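Local coordinates for protein orotidine 5'-phosphate decarboxylase (Sulfolobus solfataricus, PDB 4DBD) that probably catalyses the decarboxylation of orotidine 5'-monophosphate to uridine 5'-monophosphate, the last step of de novo UMP synthesis, at residues L200-I203 / N204-E208. Residues are numbered along the deposited sequence; the frame is centred on the assembly and turned at random.
Sequences LRTI and NKIIE
Ile203 and Ile207, one helical turn apart, run alongside each other in the same direction, with Ile203 CG2 3.8 Å from Ile207 CD1. Ile207 CG1 stands anti to its carbonyl carbon (chi1 -68°), and the extended chi2 (176°) then carries CD1 back toward that methyl. Wholly apolar, both suit the buried face of helix 196-210, the last of this TIM barrel: Ile203 rests on Ile186 of strand 183-186, Ile207 on Glu184 and on Val6 of strand 6-10. Leu200, apolar and buried against Val6 and Leu26, brings CD1 obliquely against the amide of Asn204, 3.5 Å from ND2.

Four backbone i to i+4 bonds join the turns, among them Asn204 N to Leu200 O at 2.8 Å and Ile207 N to Ile203 O at 2.9 Å. Asparagine suits the border of the core because its amide both donates and accepts: ND2 bonds Glu25 O and OD1 bonds Ser4 OG. A leucine here would probably leave Glu25 O and Ser4 OG without these mates.

On the exposed side, where an ammonium can meet solvent, a water accepts from Lys205 NZ (2.6 Å) and donates to Thr202 OG1 (2.9 Å), a hydroxyl that also bonds Thr198 O. Arg201 is long enough to reach beyond the helix, where NE forms a salt bridge with Glu25 OE1.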
ATOM      1  N   LEU A 200       5.029 -13.082  24.342  1.00 23.10           N
ATOM      2  CA  LEU A 200       4.334 -11.845  24.665  1.00 18.16           C
ATOM      3  C   LEU A 200       4.443 -11.514  26.156  1.00 18.42           C
ATOM      4  O   LEU A 200       4.695 -10.375  26.521  1.00 18.13           O
ATOM      5  CB  LEU A 200       2.865 -11.882  24.209  1.00 21.96           C
ATOM      6  CG  LEU A 200       1.982 -10.722  24.697  1.00 22.20           C
ATOM      7  CD1 LEU A 200       2.483  -9.347  24.229  1.00 20.90           C
ATOM      8  CD2 LEU A 200       0.527 -10.943  24.262  1.00 21.09           C
ATOM      9  N   ARG A 201       4.268 -12.502  27.031  1.00 23.01           N
ATOM     10  CA  ARG A 201       4.352 -12.216  28.465  1.00 22.12           C
ATOM     11  C   ARG A 201       5.763 -11.756  28.874  1.00 22.56           C
ATOM     12  O   ARG A 201       5.925 -10.826  29.661  1.00 23.58           O
ATOM     13  CB  ARG A 201       3.872 -13.419  29.294  1.00 25.71           C
ATOM     14  CG  ARG A 201       2.421 -13.804  28.988  1.00 26.19           C
ATOM     15  CD  ARG A 201       1.774 -14.753  30.010  1.00 31.77           C
ATOM     16  NE  ARG A 201       0.336 -14.472  30.090  1.00 37.13           N
ATOM     17  CZ  ARG A 201      -0.635 -15.381  30.194  1.00 38.16           C
ATOM     18  NH1 ARG A 201      -0.362 -16.681  30.243  1.00 30.18           N
ATOM     19  NH2 ARG A 201      -1.897 -14.976  30.251  1.00 36.27           N
ATOM     20  N   THR A 202       6.780 -12.404  28.320  1.00 19.92           N
ATOM     21  CA  THR A 202       8.166 -12.052  28.602  1.00 27.28           C
ATOM     22  C   THR A 202       8.477 -10.629  28.120  1.00 18.43           C
ATOM     23  O   THR A 202       9.064  -9.817  28.845  1.00 23.25           O
ATOM     24  CB  THR A 202       9.109 -13.053  27.927  1.00 27.21           C
ATOM     25  OG1 THR A 202       8.846 -14.380  28.424  1.00 27.50           O
ATOM     26  CG2 THR A 202      10.563 -12.681  28.176  1.00 24.85           C
ATOM     27  N   ILE A 203       8.059 -10.327  26.891  1.00 23.44           N
ATOM     28  CA  ILE A 203       8.239  -8.994  26.312  1.00 20.10           C
ATOM     29  C   ILE A 203       7.488  -7.929  27.109  1.00 19.08           C
ATOM     30  O   ILE A 203       8.007  -6.836  27.347  1.00 22.68           O
ATOM     31  CB  ILE A 203       7.766  -8.971  24.846  1.00 23.71           C
ATOM     32  CG1 ILE A 203       8.712  -9.815  23.980  1.00 16.82           C
ATOM     33  CG2 ILE A 203       7.636  -7.530  24.341  1.00 21.13           C
ATOM     34  CD1 ILE A 203       8.157 -10.152  22.612  1.00 18.89           C
ATOM     35  N   ASN A 204       6.260  -8.238  27.512  1.00 20.66           N
ATOM     36  CA  ASN A 204       5.521  -7.331  28.374  1.00 23.05           C
ATOM     37  C   ASN A 204       6.304  -7.036  29.649  1.00 21.33           C
ATOM     38  O   ASN A 204       6.392  -5.878  30.075  1.00 24.07           O
ATOM     39  CB  ASN A 204       4.130  -7.886  28.711  1.00 18.60           C
ATOM     40  CG  ASN A 204       3.111  -7.621  27.615  1.00 24.68           C
ATOM     41  OD1 ASN A 204       3.262  -6.688  26.822  1.00 25.18           O
ATOM     42  ND2 ASN A 204       2.062  -8.439  27.573  1.00 26.56           N
ATOM     43  N   LYS A 205       6.880  -8.074  30.252  1.00 20.30           N
ATOM     44  CA  LYS A 205       7.675  -7.880  31.468  1.00 28.97           C
ATOM     45  C   LYS A 205       8.876  -6.975  31.208  1.00 30.51           C
ATOM     46  O   LYS A 205       9.151  -6.060  31.978  1.00 32.37           O
ATOM     47  CB  LYS A 205       8.149  -9.219  32.049  1.00 30.62           C
ATOM     48  CG  LYS A 205       7.036 -10.101  32.601  1.00 32.40           C
ATOM     49  CD  LYS A 205       7.628 -11.352  33.238  1.00 44.62           C
ATOM     50  CE  LYS A 205       6.606 -12.473  33.340  1.00 48.56           C
ATOM     51  NZ  LYS A 205       7.216 -13.762  32.909  1.00 45.78           N
ATOM     52  N   ILE A 206       9.596  -7.245  30.121  1.00 20.95           N
ATOM     53  CA  ILE A 206      10.745  -6.423  29.741  1.00 24.39           C
ATOM     54  C   ILE A 206      10.353  -4.960  29.600  1.00 27.37           C
ATOM     55  O   ILE A 206      11.054  -4.052  30.065  1.00 23.50           O
ATOM     56  CB  ILE A 206      11.365  -6.906  28.412  1.00 23.57           C
ATOM     57  CG1 ILE A 206      12.055  -8.260  28.610  1.00 20.63           C
ATOM     58  CG2 ILE A 206      12.366  -5.884  27.880  1.00 22.77           C
ATOM     59  CD1 ILE A 206      12.361  -8.996  27.307  1.00 22.56           C
ATOM     60  N   ILE A 207       9.221  -4.726  28.955  1.00 28.93           N
ATOM     61  CA  ILE A 207       8.788  -3.365  28.700  1.00 21.85           C
ATOM     62  C   ILE A 207       8.384  -2.635  29.979  1.00 35.53           C
ATOM     63  O   ILE A 207       8.775  -1.488  30.180  1.00 35.84           O
ATOM     64  CB  ILE A 207       7.645  -3.329  27.666  1.00 21.62           C
ATOM     65  CG1 ILE A 207       8.184  -3.758  26.302  1.00 18.59           C
ATOM     66  CG2 ILE A 207       7.029  -1.932  27.594  1.00 27.56           C
ATOM     67  CD1 ILE A 207       7.144  -3.849  25.209  1.00 20.44           C
ATOM     68  N   GLU A 208       7.618  -3.296  30.847  1.00 35.58           N
ATOM     69  CA  GLU A 208       7.165  -2.647  32.075  1.00 40.03           C
ATOM     70  C   GLU A 208       8.318  -2.399  33.052  1.00 44.60           C
ATOM     71  O   GLU A 208       8.208  -1.554  33.944  1.00 49.86           O
ATOM     72  CB  GLU A 208       6.021  -3.423  32.745  1.00 43.63           C
ATOM     73  CG  GLU A 208       6.365  -4.842  33.175  1.00 44.33           C
ATOM     74  CD  GLU A 208       5.552  -5.304  34.383  1.00 51.36           C
ATOM     75  OE1 GLU A 208       4.682  -4.536  34.849  1.00 58.46           O
ATOM     76  OE2 GLU A 208       5.790  -6.432  34.876  1.00 45.13           O
TER
HETATM   77  O   HOH W   1       7.123 -15.075  30.678  1.00 35.55           O